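Putative uncharacterized protein lp_3323 (Lactobacillus plantarum, PDB 3DC7) is of unknown function but, as a member of the GDSL-like lipase/acylhydrolase family with an SGNH-hydrolase fold, probably hydrolyses ester or related acyl bonds. Local coordinates at residues A25-S30 / I86-G91; G36-H41 / P204-H209; S67-M72 / Y95-P100; L133-I138 / L178-D183; S142-S147 / S198-H203. One frame throughout, in Å; residues are numbered along the deposited sequence. Where two conformers were deposited one is given.

Contact 1 (A25-S30 / I86-G91); sequences AWLGDS and IAVFGG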
# COMPACT_ATOMS: atom_id res chain seq x y z
N ALA A 25 -11.66 13.13 16.78
CA ALA A 25 -12.76 12.32 17.27
C ALA A 25 -12.44 10.86 16.96
O ALA A 25 -12.08 10.51 15.84
CB ALA A 25 -14.06 12.74 16.60
N TRP A 26 -12.60 10.01 17.96
CA TRP A 26 -12.18 8.62 17.89
C TRP A 26 -13.38 7.70 18.01
O TRP A 26 -13.95 7.54 19.08
CB TRP A 26 -11.18 8.34 19.02
CG TRP A 26 -10.03 9.33 19.06
CD1 TRP A 26 -9.95 10.46 19.83
CD2 TRP A 26 -8.81 9.27 18.31
NE1 TRP A 26 -8.75 11.10 19.61
CE2 TRP A 26 -8.03 10.40 18.68
CE3 TRP A 26 -8.29 8.38 17.35
CZ2 TRP A 26 -6.77 10.66 18.13
CZ3 TRP A 26 -7.02 8.64 16.80
CH2 TRP A 26 -6.29 9.77 17.19
N LEU A 27 -13.78 7.10 16.89
CA LEU A 27 -14.93 6.20 16.86
C LEU A 27 -14.46 4.76 16.83
O LEU A 27 -13.72 4.37 15.93
CB LEU A 27 -15.82 6.51 15.64
CG LEU A 27 -17.08 5.68 15.39
CD1 LEU A 27 -18.12 5.87 16.49
CD2 LEU A 27 -17.67 6.00 14.01
N GLY A 28 -14.87 3.96 17.82
CA GLY A 28 -14.44 2.57 17.88
C GLY A 28 -15.08 1.68 18.92
O GLY A 28 -16.17 1.94 19.40
N ASP A 29 -14.37 0.61 19.27
CA ASP A 29 -14.84 -0.38 20.23
C ASP A 29 -14.06 -0.25 21.54
O ASP A 29 -13.73 0.86 21.94
CB ASP A 29 -14.79 -1.79 19.62
CG ASP A 29 -13.48 -2.08 18.86
OD1 ASP A 29 -12.38 -1.86 19.42
OD2 ASP A 29 -13.56 -2.55 17.69
N SER A 30 -13.79 -1.37 22.21
CA SER A 30 -13.13 -1.34 23.52
C SER A 30 -11.66 -0.88 23.49
O SER A 30 -11.13 -0.38 24.50
CB SER A 30 -13.18 -2.71 24.17
OG SER A 30 -12.55 -2.65 25.43
N ILE A 86 -11.18 12.65 12.06
CA ILE A 86 -12.01 11.52 12.43
C ILE A 86 -11.30 10.20 12.15
O ILE A 86 -10.91 9.92 11.02
CB ILE A 86 -13.40 11.55 11.73
CG1 ILE A 86 -14.17 12.80 12.16
CG2 ILE A 86 -14.20 10.27 12.07
CD1 ILE A 86 -15.22 13.28 11.15
N ALA A 87 -11.17 9.40 13.19
CA ALA A 87 -10.61 8.06 13.09
C ALA A 87 -11.68 7.02 13.44
O ALA A 87 -12.42 7.16 14.42
CB ALA A 87 -9.43 7.93 14.01
N VAL A 88 -11.77 5.98 12.61
CA VAL A 88 -12.65 4.85 12.89
C VAL A 88 -11.82 3.58 13.06
O VAL A 88 -11.03 3.21 12.19
CB VAL A 88 -13.71 4.64 11.79
CG1 VAL A 88 -14.62 3.45 12.13
CG2 VAL A 88 -14.52 5.92 11.59
N PHE A 89 -12.01 2.93 14.20
CA PHE A 89 -11.23 1.76 14.57
C PHE A 89 -12.20 0.60 14.88
O PHE A 89 -12.59 0.38 16.02
CB PHE A 89 -10.33 2.13 15.75
CG PHE A 89 -9.22 1.14 16.03
CD1 PHE A 89 -9.30 -0.19 15.61
CD2 PHE A 89 -8.12 1.54 16.76
CE1 PHE A 89 -8.29 -1.09 15.90
CE2 PHE A 89 -7.09 0.64 17.06
CZ PHE A 89 -7.18 -0.67 16.63
N GLY A 90 -12.61 -0.11 13.84
CA GLY A 90 -13.62 -1.15 13.99
C GLY A 90 -13.46 -2.35 13.07
O GLY A 90 -12.59 -2.35 12.19
N GLY A 91 -14.30 -3.36 13.29
CA GLY A 91 -14.30 -4.57 12.48
C GLY A 91 -13.96 -5.85 13.24
O GLY A 91 -14.35 -6.94 12.81
O HOH W 1 -15.31 -3.83 16.02
O HOH W 2 -11.60 0.46 18.86
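The indole of Trp26 meets the methyl of Ala87 at a slant, CE3 lying 3.6 Å from Ala87 CB. Tyr42 and His43 meet the same indole, Tyr42 at the steeper angle, while NE1 bonds to Ser55 OG. Phe89 projects from the Trp26 side of the sheet and its ring also touches Tyr42. The carboxylate of Asp29, set between its backbone N and carbonyl carbon (chi1 45°), works through water: one water donates to OD2 at 2.7 Å and accepts from Gly91 N, and a second accepts from Asp29 N while donating to OD1 and Phe89 O. With an alanine in place of Asp29, both waters would probably lose their carboxylate anchor and Gly91 N its relayed partner. From Ala25 to Leu27 the strands pair in parallel: Ala87 N reaches Ala25 O at 3.0 Å, Leu27 N reaches Ala87 O at 2.8 Å and Phe89 N reaches Leu27 O at 2.8 Å, all nearly straight. On the face opposite Trp26, Leu27 and Val88 lie side by side, Leu27 CD2 4.0 Å from Val88 CG2. Gly28-Asp29-Ser30 matches the GDS motif, whose serine is the nucleophile in this family. Strands 24-28 and 85-89 occupy the middle of the sheet, flanked by strands 56-59 and 132-136, with helix 72-75 against Leu27 and helix 92-96 beside Asp29.

Contact 2 (G36-H41 / P204-H209); sequences GLATVH and PNNAGH. With SO4 (sulfate ion), chain D.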
# COMPACT_ATOMS: atom_id res chain seq x y z
N GLY A 36 -11.42 0.74 29.42
CA GLY A 36 -10.56 -0.36 28.96
C GLY A 36 -9.79 -1.17 29.98
O GLY A 36 -9.64 -0.77 31.14
N LEU A 37 -9.30 -2.33 29.52
CA LEU A 37 -8.36 -3.18 30.28
C LEU A 37 -6.93 -2.63 30.30
O LEU A 37 -6.14 -2.95 31.18
CB LEU A 37 -8.34 -4.59 29.68
CG LEU A 37 -9.56 -5.46 29.97
CD1 LEU A 37 -9.89 -6.29 28.74
CD2 LEU A 37 -9.31 -6.31 31.19
N ALA A 38 -6.61 -1.83 29.28
CA ALA A 38 -5.38 -1.07 29.23
C ALA A 38 -5.70 0.33 29.73
O ALA A 38 -6.71 0.91 29.35
CB ALA A 38 -4.87 -1.01 27.80
N THR A 39 -4.84 0.87 30.58
CA THR A 39 -5.09 2.18 31.16
C THR A 39 -4.70 3.33 30.23
O THR A 39 -5.27 4.42 30.34
CB THR A 39 -4.43 2.35 32.55
OG1 THR A 39 -3.02 2.07 32.46
CG2 THR A 39 -5.07 1.40 33.57
N VAL A 40 -3.75 3.10 29.32
CA VAL A 40 -3.24 4.14 28.43
C VAL A 40 -3.39 3.73 26.96
O VAL A 40 -2.63 2.90 26.46
CB VAL A 40 -1.77 4.49 28.72
CG1 VAL A 40 -1.33 5.68 27.87
CG2 VAL A 40 -1.56 4.79 30.21
N HIS A 41 -4.36 4.34 26.28
CA HIS A 41 -4.73 3.96 24.92
C HIS A 41 -3.92 4.74 23.88
O HIS A 41 -3.29 5.74 24.19
CB HIS A 41 -6.22 4.19 24.70
CG HIS A 41 -7.10 3.25 25.47
ND1 HIS A 41 -7.39 3.42 26.80
CD2 HIS A 41 -7.76 2.13 25.09
CE1 HIS A 41 -8.18 2.45 27.21
NE2 HIS A 41 -8.42 1.65 26.19
N PRO A 204 -5.20 -5.01 22.94
CA PRO A 204 -3.82 -4.61 23.21
C PRO A 204 -3.67 -4.20 24.67
O PRO A 204 -4.60 -3.65 25.26
CB PRO A 204 -3.62 -3.39 22.30
CG PRO A 204 -4.65 -3.49 21.27
CD PRO A 204 -5.83 -4.11 21.96
N ASN A 205 -2.52 -4.52 25.26
CA ASN A 205 -2.18 -3.96 26.56
C ASN A 205 -1.53 -2.57 26.36
O ASN A 205 -1.57 -2.02 25.25
CB ASN A 205 -1.28 -4.93 27.33
CG ASN A 205 0.05 -5.17 26.64
OD1 ASN A 205 0.44 -4.41 25.76
ND2 ASN A 205 0.74 -6.24 27.03
N ASN A 206 -0.92 -2.00 27.39
CA ASN A 206 -0.25 -0.71 27.25
C ASN A 206 0.92 -0.69 26.27
O ASN A 206 1.10 0.30 25.55
CB ASN A 206 0.23 -0.17 28.60
CG ASN A 206 -0.92 0.31 29.48
OD1 ASN A 206 -2.08 0.33 29.07
ND2 ASN A 206 -0.58 0.70 30.69
N ALA A 207 1.70 -1.76 26.25
CA ALA A 207 2.80 -1.88 25.28
C ALA A 207 2.28 -1.94 23.84
O ALA A 207 2.88 -1.38 22.92
CB ALA A 207 3.68 -3.12 25.60
N GLY A 208 1.15 -2.62 23.66
CA GLY A 208 0.51 -2.75 22.35
C GLY A 208 -0.02 -1.42 21.88
O GLY A 208 0.08 -1.07 20.71
N HIS A 209 -0.57 -0.66 22.82
CA HIS A 209 -1.04 0.68 22.55
C HIS A 209 0.06 1.66 22.17
O HIS A 209 -0.17 2.51 21.31
CB HIS A 209 -1.89 1.22 23.69
CG HIS A 209 -3.29 0.70 23.68
ND1 HIS A 209 -4.29 1.27 22.93
CD2 HIS A 209 -3.85 -0.36 24.31
CE1 HIS A 209 -5.42 0.60 23.11
NE2 HIS A 209 -5.18 -0.40 23.94
S SO4 D . -1.12 -3.08 31.01
O1 SO4 D . 0.28 -2.92 30.62
O2 SO4 D . -2.00 -3.10 29.84
O3 SO4 D . -1.23 -4.34 31.75
O4 SO4 D . -1.53 -1.96 31.85
O HOH W 3 0.26 2.59 26.30
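The side-chain amide of Asn206 grips the backbone at Val40 by hydrogen bonding: OD1 accepts from Val40 N at 3.2 Å, the donor standing 45° out of the carbonyl plane rather than on a lone pair. From the other end of the amide, ND2 makes a weak bond to Thr39 OG1. A water adds a third polar link, donating to both Val40 O and Asn206 O. Among the aromatic contacts, the rings of His41 and His209 form an offset edge-to-face pair, the edge of His41 turned to the face of His209, with centroids 4.8 Å apart and planes at 71°. His209 CG is anti to its carbonyl carbon (chi1 -79°), which carries the ring against the 36-41 loop, where ND1 also accepts a weak bond from Tyr42 N. Ala38 points its methyl at the helix start, CB 3.7 Å from His209 CD2. An anion supplies the last kind of interaction, a sulfate probably from the crystallisation liquor whose O2 accepts from Asn206 N at 2.9 Å. N-H groups of the first turn lack carbonyl acceptors and point out of the N-terminus, which with the helix dipole would probably favour an anion. Asn205 is the N-cap, its OD1 taking Gly208 N at 2.8 Å, and ND2 ties back to Ile196 O. This capped, anion-binding N-terminus begins helix 206-223, the last helix of this SGNH-hydrolase fold.

Contact 3 (S67-M72 / Y95-P100); sequences SRYDAM and YGRDQP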
# COMPACT_ATOMS: atom_id res chain seq x y z
N SER A 67 -25.09 -3.89 12.44
CA SER A 67 -26.24 -3.84 13.34
C SER A 67 -26.19 -4.60 14.68
O SER A 67 -27.04 -4.34 15.55
CB SER A 67 -27.48 -4.30 12.58
OG SER A 67 -27.38 -5.68 12.28
N ARG A 68 -25.23 -5.50 14.86
CA ARG A 68 -25.29 -6.49 15.94
C ARG A 68 -25.18 -5.89 17.34
O ARG A 68 -25.93 -6.27 18.23
CB ARG A 68 -24.21 -7.57 15.77
CG ARG A 68 -24.43 -8.54 14.60
CD ARG A 68 -25.36 -9.71 14.91
NE ARG A 68 -25.29 -10.16 16.30
CZ ARG A 68 -24.94 -11.38 16.69
NH1 ARG A 68 -24.62 -12.32 15.81
NH2 ARG A 68 -24.90 -11.66 17.98
N TYR A 69 -24.25 -4.94 17.51
CA TYR A 69 -23.95 -4.31 18.80
C TYR A 69 -23.56 -2.83 18.66
O TYR A 69 -22.48 -2.54 18.16
CB TYR A 69 -22.79 -5.06 19.48
CG TYR A 69 -23.09 -6.48 19.86
CD1 TYR A 69 -22.69 -7.54 19.05
CD2 TYR A 69 -23.79 -6.77 21.04
CE1 TYR A 69 -22.97 -8.87 19.41
CE2 TYR A 69 -24.07 -8.08 21.40
CZ TYR A 69 -23.66 -9.12 20.59
OH TYR A 69 -23.96 -10.41 20.98
N ASP A 70 -24.42 -1.92 19.12
CA ASP A 70 -24.12 -0.48 19.12
C ASP A 70 -23.50 0.00 17.82
O ASP A 70 -22.41 0.59 17.83
CB ASP A 70 -23.16 -0.14 20.27
CG ASP A 70 -23.81 -0.23 21.63
OD1 ASP A 70 -23.40 -1.10 22.45
OD2 ASP A 70 -24.75 0.56 21.88
N ALA A 71 -24.20 -0.24 16.71
CA ALA A 71 -23.68 0.01 15.36
C ALA A 71 -22.92 1.32 15.18
O ALA A 71 -23.51 2.39 15.29
CB ALA A 71 -24.82 -0.05 14.35
N MSE A 72 -21.64 1.24 14.89
CA MSE A 72 -20.89 2.44 14.48
C MSE A 72 -21.47 3.13 13.24
O MSE A 72 -21.31 4.35 13.05
CB MSE A 72 -19.42 2.11 14.24
CG MSE A 72 -18.64 1.79 15.50
SE MSE A 72 -16.75 1.40 15.10
CE MSE A 72 -16.56 -0.18 16.24
N TYR A 95 -16.11 -9.26 13.10
CA TYR A 95 -15.54 -10.60 12.91
C TYR A 95 -15.88 -11.54 14.09
O TYR A 95 -16.54 -12.55 13.90
CB TYR A 95 -14.02 -10.57 12.67
CG TYR A 95 -13.36 -11.93 12.79
CD1 TYR A 95 -13.58 -12.93 11.83
CD2 TYR A 95 -12.56 -12.25 13.89
CE1 TYR A 95 -13.01 -14.18 11.95
CE2 TYR A 95 -11.98 -13.50 14.02
CZ TYR A 95 -12.21 -14.46 13.05
OH TYR A 95 -11.62 -15.70 13.15
N GLY A 96 -15.46 -11.17 15.29
CA GLY A 96 -15.55 -12.04 16.45
C GLY A 96 -16.93 -12.26 17.04
O GLY A 96 -17.17 -13.24 17.72
N ARG A 97 -17.86 -11.34 16.77
CA ARG A 97 -19.22 -11.50 17.27
C ARG A 97 -20.20 -11.84 16.14
O ARG A 97 -21.41 -11.65 16.27
CB ARG A 97 -19.64 -10.26 18.07
CG ARG A 97 -18.57 -9.79 19.06
CD ARG A 97 -19.04 -8.63 19.91
NE ARG A 97 -19.81 -9.09 21.06
CZ ARG A 97 -20.44 -8.30 21.92
NH1 ARG A 97 -20.41 -6.98 21.76
NH2 ARG A 97 -21.12 -8.82 22.94
N ASP A 98 -19.66 -12.36 15.04
CA ASP A 98 -20.46 -12.93 13.97
C ASP A 98 -21.45 -11.95 13.32
O ASP A 98 -22.66 -12.22 13.23
CB ASP A 98 -21.17 -14.23 14.46
CG ASP A 98 -20.17 -15.32 14.88
OD1 ASP A 98 -19.14 -15.48 14.18
OD2 ASP A 98 -20.41 -16.05 15.88
N GLN A 99 -20.95 -10.80 12.86
CA GLN A 99 -21.72 -9.95 11.95
C GLN A 99 -21.70 -10.60 10.56
O GLN A 99 -20.62 -10.89 10.04
CB GLN A 99 -21.14 -8.53 11.89
CG GLN A 99 -21.92 -7.52 11.02
CD GLN A 99 -23.22 -7.06 11.65
OE1 GLN A 99 -24.31 -7.26 11.09
NE2 GLN A 99 -23.12 -6.47 12.84
N PRO A 100 -22.88 -10.86 9.95
CA PRO A 100 -22.80 -11.40 8.59
C PRO A 100 -21.93 -10.48 7.75
O PRO A 100 -22.00 -9.25 7.90
CB PRO A 100 -24.26 -11.37 8.10
CG PRO A 100 -25.06 -11.51 9.38
CD PRO A 100 -24.28 -10.70 10.40
O HOH W 4 -24.98 -13.90 13.14
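Arg97 lays its guanidinium flat on the ring of Tyr69, a stacked cation-pi pair placed just where a Schellman motif ends helix 92-96. Arg97 CZ lies 3.4 Å from the centroid of the Tyr69 ring, almost on the ring normal, and the planes differ by only 7°. NH1 comes down over CG and NH2 over CE2, giving contact across the whole ring. The bend at chi3 of Arg97 (83°) helps bring the group nearly parallel to the ring. Were Tyr69 a leucine, the guanidinium would probably lose its flat support and be freer to turn. Next to the stack, Arg68 curls over the turn after the helix, its chain bent at chi2 and chi3. Arg97 O lies over one face of this second guanidinium, and the Arg68 and Gln99 side chains slide past each other in opposite directions. Arg68 NH2 also makes a weak bond to Tyr69 OH, tying the two neighbours together. Further out, Gly62 O accepts from Arg97 NH1 and probably helps to hold the rotation of the stacked group, while Tyr69 N is held by Thr64 OG1. Asp98, of positive phi, is the C-prime residue of the Schellman turn; its N bonds weakly to Tyr95 O, and its OD2 is held by Ser147 OG. Arg68 NH1 reaches Asp98 O in a weak bond of 3.2 Å, and a water donates to that same oxygen at 2.9 Å.

Contact 4 (L133-I138 / L178-D183); sequences LFISAI and LSLYRD. With NA (sodium ion), chain H.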
# COMPACT_ATOMS: atom_id res chain seq x y z
N LEU A 133 -9.35 8.70 8.68
CA LEU A 133 -8.79 7.40 8.36
C LEU A 133 -9.53 6.25 9.03
O LEU A 133 -10.16 6.41 10.08
CB LEU A 133 -7.28 7.34 8.60
CG LEU A 133 -6.56 7.46 9.94
CD1 LEU A 133 -7.37 6.96 11.08
CD2 LEU A 133 -5.28 6.67 9.88
N PHE A 134 -9.46 5.08 8.39
CA PHE A 134 -10.01 3.84 8.91
C PHE A 134 -8.89 2.96 9.40
O PHE A 134 -7.92 2.71 8.68
CB PHE A 134 -10.80 3.11 7.82
CG PHE A 134 -12.28 3.34 7.89
CD1 PHE A 134 -13.15 2.29 8.10
CD2 PHE A 134 -12.80 4.63 7.76
CE1 PHE A 134 -14.52 2.49 8.17
CE2 PHE A 134 -14.17 4.85 7.83
CZ PHE A 134 -15.03 3.78 8.04
N ILE A 135 -9.01 2.49 10.64
CA ILE A 135 -8.01 1.61 11.25
C ILE A 135 -8.63 0.24 11.46
O ILE A 135 -9.67 0.12 12.11
CB ILE A 135 -7.48 2.18 12.59
CG1 ILE A 135 -6.96 3.61 12.41
CG2 ILE A 135 -6.40 1.29 13.13
CD1 ILE A 135 -6.88 4.39 13.70
N SER A 136 -8.02 -0.80 10.90
CA SER A 136 -8.48 -2.17 11.18
C SER A 136 -7.49 -2.93 12.07
O SER A 136 -6.28 -2.70 12.00
CB SER A 136 -8.75 -2.93 9.89
OG SER A 136 -7.57 -3.06 9.12
N ALA A 137 -8.02 -3.84 12.89
CA ALA A 137 -7.29 -4.44 14.00
C ALA A 137 -6.24 -5.48 13.65
O ALA A 137 -6.28 -6.09 12.58
CB ALA A 137 -8.27 -5.03 15.00
N ILE A 138 -5.31 -5.66 14.58
CA ILE A 138 -4.35 -6.76 14.60
C ILE A 138 -5.05 -8.13 14.50
O ILE A 138 -6.18 -8.31 15.00
CB ILE A 138 -3.50 -6.66 15.89
CG1 ILE A 138 -2.72 -5.34 15.88
CG2 ILE A 138 -2.53 -7.86 16.05
CD1 ILE A 138 -2.52 -4.75 17.24
N LEU A 178 -5.49 2.42 7.29
CA LEU A 178 -4.34 1.91 8.02
C LEU A 178 -4.63 0.51 8.55
O LEU A 178 -5.46 0.33 9.46
CB LEU A 178 -3.99 2.86 9.18
CG LEU A 178 -2.96 2.41 10.23
CD1 LEU A 178 -1.64 1.97 9.63
CD2 LEU A 178 -2.71 3.55 11.21
N SER A 179 -3.95 -0.49 8.00
CA SER A 179 -4.19 -1.87 8.38
C SER A 179 -3.19 -2.34 9.42
O SER A 179 -2.07 -2.72 9.07
CB SER A 179 -4.11 -2.78 7.16
OG SER A 179 -4.17 -4.13 7.57
N LEU A 180 -3.58 -2.31 10.71
CA LEU A 180 -2.71 -2.87 11.77
C LEU A 180 -2.56 -4.37 11.56
O LEU A 180 -1.56 -4.97 11.93
CB LEU A 180 -3.27 -2.59 13.16
CG LEU A 180 -3.48 -1.14 13.57
CD1 LEU A 180 -4.01 -1.11 14.98
CD2 LEU A 180 -2.17 -0.35 13.46
N TYR A 181 -3.59 -4.96 10.97
CA TYR A 181 -3.57 -6.35 10.55
C TYR A 181 -2.29 -6.68 9.74
O TYR A 181 -1.55 -7.59 10.12
CB TYR A 181 -4.84 -6.69 9.76
CG TYR A 181 -5.03 -8.16 9.50
CD1 TYR A 181 -4.46 -8.77 8.37
CD2 TYR A 181 -5.77 -8.95 10.37
CE1 TYR A 181 -4.62 -10.14 8.14
CE2 TYR A 181 -5.95 -10.30 10.14
CZ TYR A 181 -5.37 -10.89 9.02
OH TYR A 181 -5.54 -12.24 8.79
N ARG A 182 -2.04 -5.92 8.67
CA ARG A 182 -0.91 -6.14 7.74
C ARG A 182 0.45 -5.63 8.21
O ARG A 182 1.49 -6.17 7.81
CB ARG A 182 -1.15 -5.46 6.39
CG ARG A 182 -2.31 -5.97 5.59
CD ARG A 182 -2.04 -5.82 4.09
NE ARG A 182 -2.95 -6.67 3.33
CZ ARG A 182 -2.66 -7.25 2.17
NH1 ARG A 182 -1.47 -7.10 1.61
NH2 ARG A 182 -3.58 -8.01 1.57
N ASP A 183 0.46 -4.54 8.98
CA ASP A 183 1.67 -3.74 9.15
C ASP A 183 2.07 -3.39 10.59
O ASP A 183 3.08 -2.71 10.78
CB ASP A 183 1.55 -2.43 8.36
CG ASP A 183 1.72 -2.61 6.84
OD1 ASP A 183 2.69 -3.28 6.37
OD2 ASP A 183 0.86 -2.05 6.12
NA NA H . 3.77 -4.07 4.52
O HOH W 5 2.53 -2.27 3.98
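Leu180 presses tightly into the end of strand 132-136: its CG lies 3.8 Å from Ile135 CG2, its CB 3.9 Å from Ile138 CG1, and its backbone N makes a weak bond to Ser136 O. Leu180 CG stands anti to the carbonyl carbon (chi1 -59°), which lays the side chain obliquely across both isoleucines. Leu178 follows on the same buried side, its CB 4.1 Å from Leu133 CD2. Phe219 and Ile212 of helix 206-223 close over these leucines, and Phe89 touches Leu180 from the neighbouring strand. The backbones are joined by Leu178 N to Phe134 O at 2.8 Å and Ser136 N to Leu178 O at 3.1 Å. These strands are the two arms of a beta-alpha-beta crossover through helix 159-173, and strand 177-179 lies at the edge of the parallel sheet within the chain. On the opposite face, Ser136 and Ser179 point their hydroxyls toward helix 159-173, where the two carboxylate oxygens of Glu163 bond one to each serine. Ser179 is also the N-cap of helix 180-183, its OG accepting from Arg182 N at 3.0 Å. Tyr181 still belongs to the tight part, with Ala137 O near its ring plane at the edge and its OH bonded to Asp172 of the second subunit. Beyond it the contact is looser: Arg182 is exposed, and Asp183 turns from the strand to a sodium ion, which OD1 binds at 2.3 Å and a water at 2.2 Å.

Contact 5 (S142-S147 / S198-H203); sequences SDFGGS and SVDTLH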
# COMPACT_ATOMS: atom_id res chain seq x y z
N SER A 142 -6.84 -16.96 19.84
CA SER A 142 -7.99 -17.84 20.08
C SER A 142 -8.39 -17.98 21.55
O SER A 142 -9.19 -18.85 21.90
CB SER A 142 -7.70 -19.23 19.51
OG SER A 142 -7.91 -19.26 18.11
N ASP A 143 -7.85 -17.12 22.40
CA ASP A 143 -8.00 -17.32 23.84
C ASP A 143 -8.99 -16.40 24.53
O ASP A 143 -9.20 -16.52 25.73
CB ASP A 143 -6.62 -17.25 24.51
CG ASP A 143 -5.70 -18.40 24.11
OD1 ASP A 143 -6.21 -19.50 23.76
OD2 ASP A 143 -4.46 -18.21 24.14
N PHE A 144 -9.63 -15.50 23.77
CA PHE A 144 -10.62 -14.59 24.34
C PHE A 144 -11.96 -15.24 24.72
O PHE A 144 -12.49 -15.00 25.80
CB PHE A 144 -10.86 -13.37 23.43
CG PHE A 144 -11.86 -12.38 23.99
CD1 PHE A 144 -11.49 -11.49 25.00
CD2 PHE A 144 -13.17 -12.36 23.52
CE1 PHE A 144 -12.42 -10.58 25.53
CE2 PHE A 144 -14.11 -11.45 24.04
CZ PHE A 144 -13.73 -10.56 25.05
N GLY A 145 -12.53 -16.03 23.81
CA GLY A 145 -13.84 -16.66 24.03
C GLY A 145 -14.77 -16.48 22.85
O GLY A 145 -14.41 -15.84 21.86
N GLY A 146 -15.98 -17.04 22.94
CA GLY A 146 -16.97 -16.96 21.86
C GLY A 146 -16.36 -17.32 20.52
O GLY A 146 -15.59 -18.29 20.43
N SER A 147 -16.68 -16.55 19.48
CA SER A 147 -16.19 -16.80 18.13
C SER A 147 -14.94 -15.98 17.81
O SER A 147 -14.63 -15.73 16.63
CB SER A 147 -17.26 -16.49 17.08
OG SER A 147 -18.43 -17.26 17.29
N SER A 198 -0.62 -8.05 24.24
CA SER A 198 -2.05 -8.17 24.42
C SER A 198 -2.38 -8.59 25.84
O SER A 198 -1.56 -9.19 26.53
CB SER A 198 -2.66 -9.19 23.45
OG SER A 198 -2.56 -10.50 23.98
N VAL A 199 -3.60 -8.27 26.25
CA VAL A 199 -4.13 -8.73 27.53
C VAL A 199 -4.59 -10.20 27.44
O VAL A 199 -4.38 -10.98 28.37
CB VAL A 199 -5.30 -7.81 28.03
CG1 VAL A 199 -5.89 -8.30 29.37
CG2 VAL A 199 -4.83 -6.37 28.19
N ASP A 200 -5.16 -10.60 26.30
CA ASP A 200 -5.99 -11.80 26.22
C ASP A 200 -6.09 -12.37 24.80
O ASP A 200 -7.05 -13.11 24.48
CB ASP A 200 -7.40 -11.45 26.71
CG ASP A 200 -7.96 -10.23 26.00
OD1 ASP A 200 -7.45 -9.88 24.91
OD2 ASP A 200 -8.91 -9.61 26.51
N THR A 201 -5.13 -12.00 23.95
CA THR A 201 -5.10 -12.31 22.51
C THR A 201 -6.10 -11.54 21.65
O THR A 201 -6.25 -11.85 20.47
CB THR A 201 -5.17 -13.84 22.16
OG1 THR A 201 -6.54 -14.29 22.16
CG2 THR A 201 -4.30 -14.69 23.09
N LEU A 202 -6.78 -10.56 22.25
CA LEU A 202 -7.68 -9.67 21.50
C LEU A 202 -7.40 -8.18 21.76
O LEU A 202 -7.20 -7.41 20.81
CB LEU A 202 -9.15 -10.03 21.78
CG LEU A 202 -10.22 -9.01 21.35
CD1 LEU A 202 -10.36 -8.89 19.84
CD2 LEU A 202 -11.59 -9.34 21.96
N HIS A 203 -7.38 -7.77 23.03
CA HIS A 203 -7.17 -6.38 23.40
C HIS A 203 -5.69 -6.10 23.55
O HIS A 203 -4.99 -6.86 24.19
CB HIS A 203 -7.87 -6.04 24.72
CG HIS A 203 -9.34 -6.29 24.70
ND1 HIS A 203 -10.23 -5.46 24.05
CD2 HIS A 203 -10.08 -7.28 25.23
CE1 HIS A 203 -11.45 -5.93 24.18
NE2 HIS A 203 -11.39 -7.04 24.90
O HOH W 6 -9.26 -14.48 20.95
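Phe144 meets three side chains of the 198-203 loop, each in a different way. Leu202 comes over the face: CD2 sits 3.5 Å from the ring centroid and only 6° off the normal, a CH-pi contact. Asp200 runs alongside, its carboxylate steeply turned to the ring, with OD2 at the ring edge 3.5 Å from CD1. His203 crosses obliquely, its NE2 3.7 Å from Phe144 CE1. Phe144 owes this place to its extended first torsion (CG opposite the backbone N, chi1 -179°), which sends the ring across to the second loop. On its own side, Phe148 packs edge-to-face with it. Thr201 crosses Asp143 at an angle and carries the polar link: OG1 accepts from Asp143 N at 3.1 Å, donates to Asp200 O on an in-plane lone pair at 2.7 Å, and accepts from a water that also takes Phe144 N. Asp200 OD1 accepts from Leu202 N, an Asx turn, on its anti side and 27° out of the carboxylate plane, and from His203 N, an Asx motif, on its syn lone pair, 2.8 Å each. Asp200-Thr201-Leu202-His203 corresponds to the DxxH motif of SGNH hydrolases, whose aspartate and histidine act with the GDS serine. The paired N-H bonds to Asp200 and the three-way bonding of Thr201 OG1 are likely to restrain the 200-203 turn and so help to place the imidazole, probably at the active site.

Contacts 1 and 4 are the buried pair, built of parallel strand pairing and apolar side chains in one sheet; strands 85-89 and 132-136 lie next to each other and join them. Contacts 2, 3 and 5 are loop contacts farther out, held by amide and hydroxyl bonds, waters and rings; contact 3 is a surface contact dominated by arginine. Ser30 of contact 1 touches His203 of contact 5, so the turn after the core strand and the outer loop probably meet at the active site. The second segments of contacts 5 and 2 adjoin, contact 5 nesting inside the loop contact 2 closes, while Asp98 and Ser147 bond contacts 3 and 5. Contact 4 alone reaches the second subunit.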